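PDB 4MF4: HpcH/HpaI aldolase/citrate lyase family protein from Burkholderia cenocepacia, which is of unknown function but belongs to a family of TIM-barrel proteins, with a closed parallel barrel of eight strands wrapped in helices. Local coordinates for residues R102-P107 with R120-P125; R134-M139 with D150-A155; A234-Y239 with R245-S250. All blocks are in the same frame, centred on the assembly; numbering follows the deposited sequence.

Interaction 1: residues R102-P107 with R120-P125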
ATOM      1  N   ARG A 102      13.715  17.964  -8.791  1.00 15.93           N
ATOM      2  CA  ARG A 102      14.251  19.055  -9.623  1.00 16.95           C
ATOM      3  C   ARG A 102      15.592  18.703 -10.270  1.00 15.74           C
ATOM      4  O   ARG A 102      16.141  19.500 -11.048  1.00 14.93           O
ATOM      5  CB  ARG A 102      14.413  20.339  -8.782  1.00 18.68           C
ATOM      6  CG  ARG A 102      13.091  20.815  -8.216  1.00 20.96           C
ATOM      7  CD  ARG A 102      13.159  22.232  -7.638  1.00 23.63           C
ATOM      8  NE  ARG A 102      14.040  22.290  -6.485  1.00 24.97           N
ATOM      9  CZ  ARG A 102      14.334  23.416  -5.827  1.00 31.57           C
ATOM     10  NH1 ARG A 102      13.836  24.603  -6.207  1.00 36.87           N
ATOM     11  NH2 ARG A 102      15.133  23.366  -4.787  1.00 33.10           N
ATOM     12  N   THR A 103      16.144  17.540  -9.929  1.00 14.52           N
ATOM     13  CA  THR A 103      17.332  17.048 -10.608  1.00 14.15           C
ATOM     14  C   THR A 103      17.014  15.632 -11.106  1.00 13.71           C
ATOM     15  O   THR A 103      16.621  14.748 -10.329  1.00 13.84           O
ATOM     16  CB  THR A 103      18.575  17.050  -9.698  1.00 14.80           C
ATOM     17  OG1 THR A 103      18.816  18.364  -9.158  1.00 14.72           O
ATOM     18  CG2 THR A 103      19.783  16.567 -10.460  1.00 14.62           C
ATOM     19  N   LEU A 104      17.146  15.433 -12.406  1.00 13.13           N
ATOM     20  CA  LEU A 104      16.804  14.172 -13.041  1.00 13.10           C
ATOM     21  C   LEU A 104      18.016  13.571 -13.712  1.00 13.28           C
ATOM     22  O   LEU A 104      18.827  14.311 -14.336  1.00 13.50           O
ATOM     23  CB  LEU A 104      15.760  14.416 -14.103  1.00 13.44           C
ATOM     24  CG  LEU A 104      14.367  14.788 -13.672  1.00 13.83           C
ATOM     25  CD1 LEU A 104      13.439  14.699 -14.884  1.00 14.06           C
ATOM     26  CD2 LEU A 104      13.906  13.921 -12.526  1.00 13.76           C
ATOM     27  N   MET A 105      18.164  12.256 -13.573  1.00 12.98           N
ATOM     28  CA  MET A 105      19.180  11.519 -14.287  1.00 13.52           C
ATOM     29  C   MET A 105      18.504  10.671 -15.377  1.00 13.11           C
ATOM     30  O   MET A 105      17.563   9.923 -15.100  1.00 12.28           O
ATOM     31  CB  MET A 105      19.986  10.608 -13.356  1.00 14.75           C
ATOM     32  CG  MET A 105      21.150   9.935 -14.088  1.00 16.23           C
ATOM     33  SD  MET A 105      22.143   8.860 -13.055  1.00 18.71           S
ATOM     34  CE  MET A 105      22.494   9.902 -11.658  1.00 18.63           C
ATOM     35  N   PHE A 106      18.999  10.784 -16.612  1.00 13.28           N
ATOM     36  CA  PHE A 106      18.503   9.985 -17.750  1.00 13.09           C
ATOM     37  C   PHE A 106      19.508   8.873 -18.117  1.00 14.79           C
ATOM     38  O   PHE A 106      20.710   9.142 -18.375  1.00 14.68           O
ATOM     39  CB  PHE A 106      18.298  10.906 -18.952  1.00 13.66           C
ATOM     40  CG  PHE A 106      17.181  11.854 -18.787  1.00 12.62           C
ATOM     41  CD1 PHE A 106      17.350  13.034 -18.081  1.00 12.69           C
ATOM     42  CD2 PHE A 106      15.928  11.543 -19.299  1.00 12.66           C
ATOM     43  CE1 PHE A 106      16.301  13.930 -17.942  1.00 11.96           C
ATOM     44  CE2 PHE A 106      14.880  12.415 -19.150  1.00 12.70           C
ATOM     45  CZ  PHE A 106      15.070  13.621 -18.458  1.00 12.13           C
ATOM     46  N   PRO A 107      19.043   7.625 -18.131  1.00 15.43           N
ATOM     47  CA  PRO A 107      19.889   6.504 -18.480  1.00 16.91           C
ATOM     48  C   PRO A 107      20.145   6.470 -19.972  1.00 18.14           C
ATOM     49  O   PRO A 107      19.441   7.104 -20.736  1.00 15.50           O
ATOM     50  CB  PRO A 107      19.062   5.282 -18.077  1.00 17.60           C
ATOM     51  CG  PRO A 107      17.670   5.710 -18.005  1.00 17.46           C
ATOM     52  CD  PRO A 107      17.657   7.222 -17.813  1.00 16.68           C
ATOM     53  N   ARG A 120      14.560  19.001 -23.384  1.00 19.68           N
ATOM     54  CA  ARG A 120      13.264  19.533 -23.815  1.00 20.35           C
ATOM     55  C   ARG A 120      12.130  19.038 -22.945  1.00 18.67           C
ATOM     56  O   ARG A 120      11.202  19.773 -22.643  1.00 18.80           O
ATOM     57  CB  ARG A 120      12.940  19.112 -25.268  1.00 22.34           C
ATOM     58  CG  ARG A 120      13.798  19.757 -26.351  1.00 24.67           C
ATOM     59  CD  ARG A 120      13.410  19.220 -27.734  1.00 26.72           C
ATOM     60  NE  ARG A 120      12.056  19.669 -28.068  1.00 28.16           N
ATOM     61  CZ  ARG A 120      11.333  19.272 -29.112  1.00 31.34           C
ATOM     62  NH1 ARG A 120      11.798  18.358 -29.954  1.00 31.74           N
ATOM     63  NH2 ARG A 120      10.111  19.786 -29.301  1.00 31.30           N
ATOM     64  N   LEU A 121      12.187  17.767 -22.577  1.00 18.34           N
ATOM     65  CA  LEU A 121      11.158  17.137 -21.774  1.00 18.18           C
ATOM     66  C   LEU A 121      11.087  17.757 -20.400  1.00 17.35           C
ATOM     67  O   LEU A 121      10.034  17.691 -19.776  1.00 18.99           O
ATOM     68  CB  LEU A 121      11.342  15.631 -21.640  1.00 17.99           C
ATOM     69  CG  LEU A 121      11.170  14.754 -22.878  1.00 18.37           C
ATOM     70  CD1 LEU A 121      11.455  13.322 -22.440  1.00 19.29           C
ATOM     71  CD2 LEU A 121       9.796  14.819 -23.529  1.00 19.12           C
ATOM     72  N   THR A 122      12.149  18.409 -19.954  1.00 16.84           N
ATOM     73  CA  THR A 122      12.162  19.081 -18.641  1.00 16.17           C
ATOM     74  C   THR A 122      11.851  20.573 -18.616  1.00 17.01           C
ATOM     75  O   THR A 122      11.790  21.163 -17.518  1.00 15.34           O
ATOM     76  CB  THR A 122      13.512  18.878 -17.895  1.00 16.22           C
ATOM     77  OG1 THR A 122      14.534  19.721 -18.459  1.00 16.28           O
ATOM     78  CG2 THR A 122      13.915  17.442 -17.921  1.00 16.30           C
ATOM     79  N   ARG A 123      11.590  21.163 -19.793  1.00 17.61           N
ATOM     80  CA  ARG A 123      11.407  22.607 -19.915  1.00 17.57           C
ATOM     81  C   ARG A 123       9.979  22.982 -20.361  1.00 18.12           C
ATOM     82  O   ARG A 123       9.467  22.452 -21.314  1.00 16.89           O
ATOM     83  CB  ARG A 123      12.394  23.197 -20.926  1.00 18.69           C
ATOM     84  CG  ARG A 123      13.887  23.097 -20.554  1.00 19.32           C
ATOM     85  CD  ARG A 123      14.155  23.597 -19.147  1.00 20.18           C
ATOM     86  NE  ARG A 123      15.544  23.955 -18.883  1.00 19.94           N
ATOM     87  CZ  ARG A 123      16.460  23.176 -18.303  1.00 20.97           C
ATOM     88  NH1 ARG A 123      16.203  21.929 -17.926  1.00 19.09           N
ATOM     89  NH2 ARG A 123      17.679  23.662 -18.090  1.00 21.05           N
ATOM     90  N   PHE A 124       9.356  23.887 -19.620  1.00 18.62           N
ATOM     91  CA  PHE A 124       8.205  24.614 -20.106  1.00 19.85           C
ATOM     92  C   PHE A 124       8.576  25.458 -21.334  1.00 21.51           C
ATOM     93  O   PHE A 124       9.622  26.104 -21.340  1.00 22.47           O
ATOM     94  CB  PHE A 124       7.710  25.539 -19.027  1.00 19.87           C
ATOM     95  CG  PHE A 124       7.082  24.835 -17.856  1.00 19.95           C
ATOM     96  CD1 PHE A 124       6.164  23.835 -18.047  1.00 19.16           C
ATOM     97  CD2 PHE A 124       7.391  25.235 -16.558  1.00 20.15           C
ATOM     98  CE1 PHE A 124       5.558  23.224 -16.959  1.00 21.52           C
ATOM     99  CE2 PHE A 124       6.802  24.638 -15.478  1.00 20.21           C
ATOM    100  CZ  PHE A 124       5.893  23.615 -15.669  1.00 21.21           C
ATOM    101  N   PRO A 125       7.720  25.468 -22.367  1.00 22.92           N
ATOM    102  CA  PRO A 125       8.043  26.349 -23.505  1.00 24.69           C
ATOM    103  C   PRO A 125       8.183  27.826 -23.068  1.00 25.99           C
ATOM    104  O   PRO A 125       7.314  28.366 -22.394  1.00 27.68           O
ATOM    105  CB  PRO A 125       6.867  26.162 -24.467  1.00 24.68           C
ATOM    106  CG  PRO A 125       6.001  25.104 -23.910  1.00 26.45           C
ATOM    107  CD  PRO A 125       6.431  24.779 -22.513  1.00 24.36           C
TER

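Interaction 2: residues R134-M139 with D150-A155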
ATOM      1  N   ARG A 134       7.658  20.275 -21.665  1.00 23.97           N
ATOM      2  CA  ARG A 134       7.027  20.029 -20.377  1.00 24.50           C
ATOM      3  C   ARG A 134       5.551  20.522 -20.309  1.00 23.55           C
ATOM      4  O   ARG A 134       5.249  21.678 -20.566  1.00 22.33           O
ATOM      5  CB  ARG A 134       7.828  20.637 -19.233  1.00 23.26           C
ATOM      6  CG  ARG A 134       7.340  20.146 -17.878  1.00 23.30           C
ATOM      7  CD  ARG A 134       8.077  20.761 -16.713  1.00 22.77           C
ATOM      8  NE  ARG A 134       7.383  20.322 -15.497  1.00 23.01           N
ATOM      9  CZ  ARG A 134       7.671  20.692 -14.259  1.00 21.32           C
ATOM     10  NH1 ARG A 134       8.729  21.464 -13.997  1.00 19.80           N
ATOM     11  NH2 ARG A 134       6.915  20.198 -13.266  1.00 23.12           N
ATOM     12  N   GLY A 135       4.667  19.615 -19.898  1.00 24.28           N
ATOM     13  CA  GLY A 135       3.225  19.875 -19.773  1.00 22.35           C
ATOM     14  C   GLY A 135       2.904  20.637 -18.517  1.00 22.86           C
ATOM     15  O   GLY A 135       3.509  20.406 -17.468  1.00 22.85           O
ATOM     16  N   VAL A 136       1.952  21.562 -18.635  1.00 22.73           N
ATOM     17  CA  VAL A 136       1.612  22.508 -17.606  1.00 24.52           C
ATOM     18  C   VAL A 136       0.477  21.958 -16.730  1.00 24.68           C
ATOM     19  O   VAL A 136      -0.594  21.614 -17.227  1.00 27.65           O
ATOM     20  CB  VAL A 136       1.160  23.836 -18.273  1.00 25.82           C
ATOM     21  CG1 VAL A 136       0.719  24.837 -17.244  1.00 27.65           C
ATOM     22  CG2 VAL A 136       2.279  24.411 -19.150  1.00 28.38           C
ATOM     23  N   ALA A 137       0.682  21.884 -15.430  1.00 22.70           N
ATOM     24  CA  ALA A 137      -0.427  21.636 -14.526  1.00 21.65           C
ATOM     25  C   ALA A 137      -0.088  22.328 -13.198  1.00 22.25           C
ATOM     26  O   ALA A 137       0.945  22.024 -12.569  1.00 23.44           O
ATOM     27  CB  ALA A 137      -0.669  20.151 -14.351  1.00 20.84           C
ATOM     28  N   GLY A 138      -0.931  23.288 -12.825  1.00 20.59           N
ATOM     29  CA  GLY A 138      -0.651  24.174 -11.712  1.00 21.69           C
ATOM     30  C   GLY A 138      -0.848  23.591 -10.339  1.00 21.32           C
ATOM     31  O   GLY A 138      -0.334  24.168  -9.381  1.00 24.55           O
ATOM     32  N   MET A 139      -1.564  22.464 -10.223  1.00 19.96           N
ATOM     33  CA  MET A 139      -1.975  21.905  -8.926  1.00 20.31           C
ATOM     34  C   MET A 139      -1.104  20.773  -8.384  1.00 18.56           C
ATOM     35  O   MET A 139      -1.444  20.147  -7.368  1.00 17.77           O
ATOM     36  CB  MET A 139      -3.436  21.409  -9.000  1.00 23.13           C
ATOM     37  CG  MET A 139      -3.677  20.070  -9.706  1.00 25.94           C
ATOM     38  SD  MET A 139      -3.353  20.056 -11.513  1.00 30.20           S
ATOM     39  CE  MET A 139      -4.948  20.671 -12.082  1.00 31.02           C
ATOM     40  N   ASP A 150       3.670  31.606  -9.165  1.00 33.96           N
ATOM     41  CA  ASP A 150       4.638  31.857 -10.249  1.00 38.80           C
ATOM     42  C   ASP A 150       5.527  30.608 -10.551  1.00 35.60           C
ATOM     43  O   ASP A 150       6.684  30.767 -10.965  1.00 38.04           O
ATOM     44  CB  ASP A 150       5.574  32.989  -9.809  1.00 37.92           C
ATOM     45  CG  ASP A 150       6.308  32.624  -8.557  1.00 40.46           C
ATOM     46  OD1 ASP A 150       5.782  31.699  -7.887  1.00 40.17           O
ATOM     47  OD2 ASP A 150       7.381  33.188  -8.251  1.00 43.13           O
ATOM     48  N   TYR A 151       5.005  29.400 -10.300  1.00 32.44           N
ATOM     49  CA  TYR A 151       5.726  28.142 -10.577  1.00 28.54           C
ATOM     50  C   TYR A 151       6.154  28.108 -12.038  1.00 28.47           C
ATOM     51  O   TYR A 151       7.296  27.838 -12.349  1.00 25.51           O
ATOM     52  CB  TYR A 151       4.841  26.916 -10.296  1.00 27.70           C
ATOM     53  CG  TYR A 151       5.535  25.614 -10.620  1.00 26.84           C
ATOM     54  CD1 TYR A 151       6.697  25.272  -9.962  1.00 26.87           C
ATOM     55  CD2 TYR A 151       5.038  24.731 -11.574  1.00 27.42           C
ATOM     56  CE1 TYR A 151       7.380  24.101 -10.246  1.00 27.75           C
ATOM     57  CE2 TYR A 151       5.712  23.535 -11.864  1.00 27.86           C
ATOM     58  CZ  TYR A 151       6.892  23.228 -11.190  1.00 28.12           C
ATOM     59  OH  TYR A 151       7.625  22.052 -11.448  1.00 29.16           O
ATOM     60  N   LEU A 152       5.230  28.429 -12.934  1.00 29.41           N
ATOM     61  CA  LEU A 152       5.529  28.428 -14.372  1.00 32.01           C
ATOM     62  C   LEU A 152       6.727  29.317 -14.799  1.00 31.47           C
ATOM     63  O   LEU A 152       7.536  28.884 -15.619  1.00 30.04           O
ATOM     64  CB  LEU A 152       4.276  28.767 -15.172  1.00 32.09           C
ATOM     65  CG  LEU A 152       3.175  27.732 -14.990  1.00 31.46           C
ATOM     66  CD1 LEU A 152       1.925  28.072 -15.793  1.00 30.99           C
ATOM     67  CD2 LEU A 152       3.695  26.369 -15.362  1.00 30.45           C
ATOM     68  N   GLN A 153       6.849  30.515 -14.210  1.00 29.87           N
ATOM     69  CA  GLN A 153       7.879  31.479 -14.581  1.00 29.13           C
ATOM     70  C   GLN A 153       9.234  31.172 -13.962  1.00 28.89           C
ATOM     71  O   GLN A 153      10.233  31.720 -14.384  1.00 27.35           O
ATOM     72  CB  GLN A 153       7.461  32.895 -14.160  1.00 29.14           C
ATOM     73  N   THR A 154       9.269  30.326 -12.927  1.00 26.56           N
ATOM     74  CA  THR A 154      10.479  30.137 -12.156  1.00 25.75           C
ATOM     75  C   THR A 154      11.004  28.663 -12.168  1.00 24.04           C
ATOM     76  O   THR A 154      12.146  28.408 -11.741  1.00 22.15           O
ATOM     77  CB  THR A 154      10.205  30.632 -10.718  1.00 27.44           C
ATOM     78  OG1 THR A 154       9.046  29.963 -10.224  1.00 27.50           O
ATOM     79  CG2 THR A 154       9.873  32.154 -10.707  1.00 29.59           C
ATOM     80  N   ALA A 155      10.211  27.725 -12.684  1.00 21.25           N
ATOM     81  CA  ALA A 155      10.576  26.310 -12.630  1.00 20.85           C
ATOM     82  C   ALA A 155      11.748  25.954 -13.509  1.00 19.78           C
ATOM     83  O   ALA A 155      12.604  25.167 -13.078  1.00 18.99           O
ATOM     84  CB  ALA A 155       9.392  25.403 -12.976  1.00 20.46           C
TER

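Interaction 3: residues A234-Y239 with R245-S250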
ATOM      1  N   ALA A 234      37.774   3.073  -1.934  1.00 21.06           N
ATOM      2  CA  ALA A 234      39.046   3.289  -2.657  1.00 21.04           C
ATOM      3  C   ALA A 234      38.781   3.878  -4.045  1.00 21.40           C
ATOM      4  O   ALA A 234      39.429   4.838  -4.439  1.00 21.25           O
ATOM      5  CB  ALA A 234      39.805   1.989  -2.797  1.00 21.46           C
ATOM      6  N   ALA A 235      37.840   3.267  -4.778  1.00 20.07           N
ATOM      7  CA  ALA A 235      37.382   3.766  -6.066  1.00 20.35           C
ATOM      8  C   ALA A 235      36.913   5.217  -5.984  1.00 19.96           C
ATOM      9  O   ALA A 235      37.398   6.047  -6.745  1.00 19.46           O
ATOM     10  CB  ALA A 235      36.276   2.891  -6.633  1.00 21.17           C
ATOM     11  N   ALA A 236      36.001   5.531  -5.049  1.00 19.72           N
ATOM     12  CA  ALA A 236      35.531   6.900  -4.884  1.00 18.73           C
ATOM     13  C   ALA A 236      36.677   7.901  -4.712  1.00 20.22           C
ATOM     14  O   ALA A 236      36.649   8.998  -5.319  1.00 18.33           O
ATOM     15  CB  ALA A 236      34.541   7.023  -3.733  1.00 18.25           C
ATOM     16  N   ARG A 237      37.673   7.539  -3.910  1.00 19.99           N
ATOM     17  CA  ARG A 237      38.860   8.409  -3.717  1.00 21.90           C
ATOM     18  C   ARG A 237      39.679   8.527  -5.002  1.00 21.14           C
ATOM     19  O   ARG A 237      40.130   9.612  -5.323  1.00 21.71           O
ATOM     20  CB  ARG A 237      39.780   7.923  -2.573  1.00 23.86           C
ATOM     21  CG  ARG A 237      39.124   7.996  -1.194  1.00 28.01           C
ATOM     22  CD  ARG A 237      40.011   7.422  -0.083  1.00 30.38           C
ATOM     23  NE  ARG A 237      41.228   8.213   0.031  1.00 31.86           N
ATOM     24  CZ  ARG A 237      41.295   9.420   0.601  1.00 37.52           C
ATOM     25  NH1 ARG A 237      40.221   9.993   1.157  1.00 37.62           N
ATOM     26  NH2 ARG A 237      42.468  10.065   0.638  1.00 40.33           N
ATOM     27  N   GLN A 238      39.855   7.443  -5.745  1.00 21.85           N
ATOM     28  CA  GLN A 238      40.572   7.534  -7.024  1.00 22.40           C
ATOM     29  C   GLN A 238      39.821   8.495  -7.936  1.00 21.26           C
ATOM     30  O   GLN A 238      40.431   9.343  -8.623  1.00 19.60           O
ATOM     31  CB  GLN A 238      40.694   6.202  -7.757  1.00 25.66           C
ATOM     32  CG  GLN A 238      41.411   5.090  -7.015  1.00 30.43           C
ATOM     33  CD  GLN A 238      41.219   3.714  -7.661  1.00 34.27           C
ATOM     34  OE1 GLN A 238      40.247   3.456  -8.373  1.00 39.60           O
ATOM     35  NE2 GLN A 238      42.161   2.824  -7.409  1.00 38.26           N
ATOM     36  N   TYR A 239      38.492   8.363  -7.963  1.00 19.29           N
ATOM     37  CA  TYR A 239      37.706   9.230  -8.824  1.00 18.66           C
ATOM     38  C   TYR A 239      37.775  10.696  -8.364  1.00 18.58           C
ATOM     39  O   TYR A 239      37.938  11.625  -9.176  1.00 19.03           O
ATOM     40  CB  TYR A 239      36.282   8.700  -8.935  1.00 18.37           C
ATOM     41  CG  TYR A 239      36.125   7.283  -9.436  1.00 18.84           C
ATOM     42  CD1 TYR A 239      36.991   6.715 -10.373  1.00 20.69           C
ATOM     43  CD2 TYR A 239      35.034   6.514  -9.018  1.00 20.01           C
ATOM     44  CE1 TYR A 239      36.807   5.390 -10.818  1.00 19.95           C
ATOM     45  CE2 TYR A 239      34.833   5.211  -9.467  1.00 20.14           C
ATOM     46  CZ  TYR A 239      35.711   4.654 -10.363  1.00 20.04           C
ATOM     47  OH  TYR A 239      35.447   3.354 -10.770  1.00 20.20           O
ATOM     48  N   ARG A 245      33.467  15.107 -10.068  1.00 18.77           N
ATOM     49  CA  ARG A 245      32.775  15.917  -9.045  1.00 18.78           C
ATOM     50  C   ARG A 245      31.529  15.243  -8.397  1.00 19.20           C
ATOM     51  O   ARG A 245      31.416  15.166  -7.142  1.00 20.82           O
ATOM     52  CB  ARG A 245      32.439  17.256  -9.634  1.00 18.72           C
ATOM     53  CG  ARG A 245      33.710  18.081  -9.877  1.00 20.41           C
ATOM     54  CD  ARG A 245      33.371  19.473 -10.259  1.00 21.11           C
ATOM     55  NE  ARG A 245      32.679  20.099  -9.132  1.00 22.54           N
ATOM     56  CZ  ARG A 245      31.648  20.917  -9.244  1.00 23.02           C
ATOM     57  NH1 ARG A 245      31.149  21.229 -10.441  1.00 24.81           N
ATOM     58  NH2 ARG A 245      31.090  21.392  -8.154  1.00 23.78           N
ATOM     59  N   LEU A 246      30.639  14.670  -9.206  1.00 17.25           N
ATOM     60  CA  LEU A 246      29.422  14.064  -8.641  1.00 15.19           C
ATOM     61  C   LEU A 246      29.639  12.579  -8.427  1.00 15.83           C
ATOM     62  O   LEU A 246      29.405  11.730  -9.333  1.00 14.86           O
ATOM     63  CB  LEU A 246      28.238  14.314  -9.557  1.00 15.43           C
ATOM     64  CG  LEU A 246      26.881  13.967  -8.966  1.00 16.06           C
ATOM     65  CD1 LEU A 246      26.299  15.160  -8.214  1.00 17.36           C
ATOM     66  CD2 LEU A 246      25.918  13.523 -10.022  1.00 16.85           C
ATOM     67  N   ILE A 247      30.103  12.241  -7.228  1.00 15.89           N
ATOM     68  CA  ILE A 247      30.593  10.908  -6.948  1.00 15.65           C
ATOM     69  C   ILE A 247      29.606  10.174  -6.044  1.00 15.05           C
ATOM     70  O   ILE A 247      29.303  10.666  -4.956  1.00 14.11           O
ATOM     71  CB  ILE A 247      31.962  10.961  -6.269  1.00 16.19           C
ATOM     72  CG1 ILE A 247      32.982  11.600  -7.212  1.00 16.59           C
ATOM     73  CG2 ILE A 247      32.406   9.551  -5.909  1.00 16.69           C
ATOM     74  CD1 ILE A 247      34.355  11.810  -6.614  1.00 17.04           C
ATOM     75  N   THR A 248      29.111   9.030  -6.518  1.00 15.03           N
ATOM     76  CA  THR A 248      28.195   8.183  -5.772  1.00 15.45           C
ATOM     77  C   THR A 248      29.037   7.208  -4.961  1.00 15.73           C
ATOM     78  O   THR A 248      29.786   6.446  -5.539  1.00 15.03           O
ATOM     79  CB  THR A 248      27.292   7.308  -6.684  1.00 16.31           C
ATOM     80  OG1 THR A 248      26.757   8.045  -7.780  1.00 17.95           O
ATOM     81  CG2 THR A 248      26.146   6.736  -5.919  1.00 17.22           C
ATOM     82  N   VAL A 249      28.886   7.225  -3.632  1.00 15.19           N
ATOM     83  CA  VAL A 249      29.591   6.321  -2.720  1.00 14.54           C
ATOM     84  C   VAL A 249      28.737   5.069  -2.502  1.00 14.29           C
ATOM     85  O   VAL A 249      28.167   4.845  -1.416  1.00 14.00           O
ATOM     86  CB  VAL A 249      29.969   7.012  -1.372  1.00 14.67           C
ATOM     87  CG1 VAL A 249      30.927   6.158  -0.570  1.00 15.77           C
ATOM     88  CG2 VAL A 249      30.611   8.372  -1.566  1.00 14.50           C
ATOM     89  N   SER A 250      28.621   4.277  -3.567  1.00 14.00           N
ATOM     90  CA  SER A 250      27.828   3.053  -3.593  1.00 14.26           C
ATOM     91  C   SER A 250      26.341   3.281  -3.251  1.00 13.77           C
ATOM     92  O   SER A 250      25.793   4.327  -3.550  1.00 13.30           O
ATOM     93  CB  SER A 250      28.495   1.982  -2.719  1.00 14.83           C
ATOM     94  OG  SER A 250      27.965   0.677  -2.926  1.00 16.10           O
TER

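Interaction 1: residues R102-P107 with R120-P125
The Phe106 ring turns its edge to Thr122: the methyl CG2 lies close to the ring plane, with CZ of Phe106 and CG2 of Thr122 4.0 Å apart. Leu104 comes in from off that plane, its CD1 lying 4.1 Å from CZ of Phe106. The same CD1 of Leu104 stands 4.1 Å from CG2 of Thr122, which makes the threonine methyl the third corner of a compact apolar triangle. This is the outer wall of the TIM barrel, where strand 103-106, the fourth of the closed sheet, meets the chain around Thr122, next to helix 112-121. Leu104 and Phe106 are two residues apart on the strand and therefore face the same way, with CG in both held beside the backbone N (chi1 -70° and -69°), while Met105 between them points to the other side of the sheet. Helix 90-98 packs on the same residues, Ala96 and Leu97 on Leu104 and Val93 on Phe106, and its Pro90 touches Leu121. Leu121 itself adds only a loose edge to the contact, its CD1 staying 4.8 Å from CE2 of Phe106. No hydrogen bond joins the two segments; they touch through apolar groups alone.

Thr122 is split between two jobs. Its methyl faces the strand, whereas its hydroxyl is turned away from the strand toward its own part of the chain, between the backbone N and the carbonyl carbon at chi1 76°. There the buried oxygen is satisfied twice, by the carbonyl O of Val119 and by the guanidinium of Arg123. The second bond runs 2.8 Å from NH1 of Arg123 to OG1 of Thr122, with the hydroxyl oxygen in the plane of the guanidinium.

Interaction 2: residues R134-M139 with D150-A155
Arg134 reaches the phenol of Tyr151 with a fully extended side chain, CG anti to the backbone N (chi1 -168°) and no bend as far as the guanidinium. Both terminal nitrogens are directed at one oxygen: NH2 of Arg134 bonds to OH of Tyr151 at 2.7 Å, and NH1 of Arg134 makes a weak, more bent bond of 2.8 Å to the same OH of Tyr151. The phenol oxygen is thus straddled by a fork, with the guanidinium set nearly perpendicular to the ring, 83° between the planes, and NH2 at the ring's edge. Ala155 packs beside these bonds: its CB lies over one face of the Tyr151 ring, 3.6 Å from its plane and toward the rim, and 4.1 Å from NH1 of Arg134. A long, weak ion pair from NH2 to Asp98 gives the arginine a second partner.

Two residues on, Val136 meets the short helix 151-154. These elements belong to an excursion of the TIM barrel between helix 112-121 and strand 160-165. CG1 of Val136 comes between the branches of Leu152, 3.7 Å from CD1 and 3.8 Å from CD2, the two side chains crossing at about a right angle. The second subunit closes over this apolar pair: its Ala191 packs on Val136 and its Leu200 on Leu152, while its Asp192 accepts a hydrogen bond from the backbone N of Val136. Ala137 points its methyl away from the helix and packs on His57 of that subunit, and Met139 lies against Val253 of the same neighbour.

Interaction 3: residues A234-Y239 with R245-S250
Ile247 spreads its two branches along the helix: at chi1 -63° CG1 lies anti to the carbonyl carbon and CG2 anti to the backbone N, and chi2 of 175° extends the longer arm to put CD1 beside Tyr239. The shorter branch meets Ala236, with CG2 of Ile247 4.0 Å from CB of Ala236. The longer one runs against the helix backbone itself, CD1 of Ile247 standing 3.9 Å from the carbonyl O of Ala236. One turn further along, the same CD1 is 4.0 Å from the carbonyl C of Tyr239 and 4.3 Å from its CB.

Helix and strand are the last two elements of the beta-alpha-beta unit formed by strand 225-230, helix 233-242 and strand 246-251, and the contact lays the helix against the outside of the barrel at its eighth strand. The small methyl of Ala236 is consistent with the close approach of the chains, which come nearest at Ala236 and Val249, whose CA atoms are 6.3 Å apart. Tyr239 lends the contact its CB while its ring leads off toward Ile228 and Ala230 of the preceding strand and meets Tyr244 edge-to-face. The carbonyl O of Ala235 lies over one face of that ring, 3.2 Å from its plane and toward the rim. Val267 of a third subunit also packs on Ala236.

With no hydrogen bond or charge pair across the segments, the contact is apolar packing, and Ile247 supplies most of the strand's side of it.

In the fold
Interactions 1 and 2 are neighbours, their centres 13 Å apart, and they follow each other along the chain. A probable hydrogen bond of 2.9 Å links Arg123 O with Arg134 N, and Phe124 CZ packs 3.5 Å from Leu152 CD2. Interaction 1 sits where the excursion leaves the barrel wall and interaction 2 within the excursion; both touch the second subunit. Interaction 3 lies across the chain's centre, about 25 Å from interaction 1 and 35 Å from interaction 2, centre to centre. In interactions 1 and 3 outward-facing residues of one closed sheet meet the helical layer, at Thr122 beside helix 112-121 and on helix 233-242 respectively, but interaction 3 borders a third subunit.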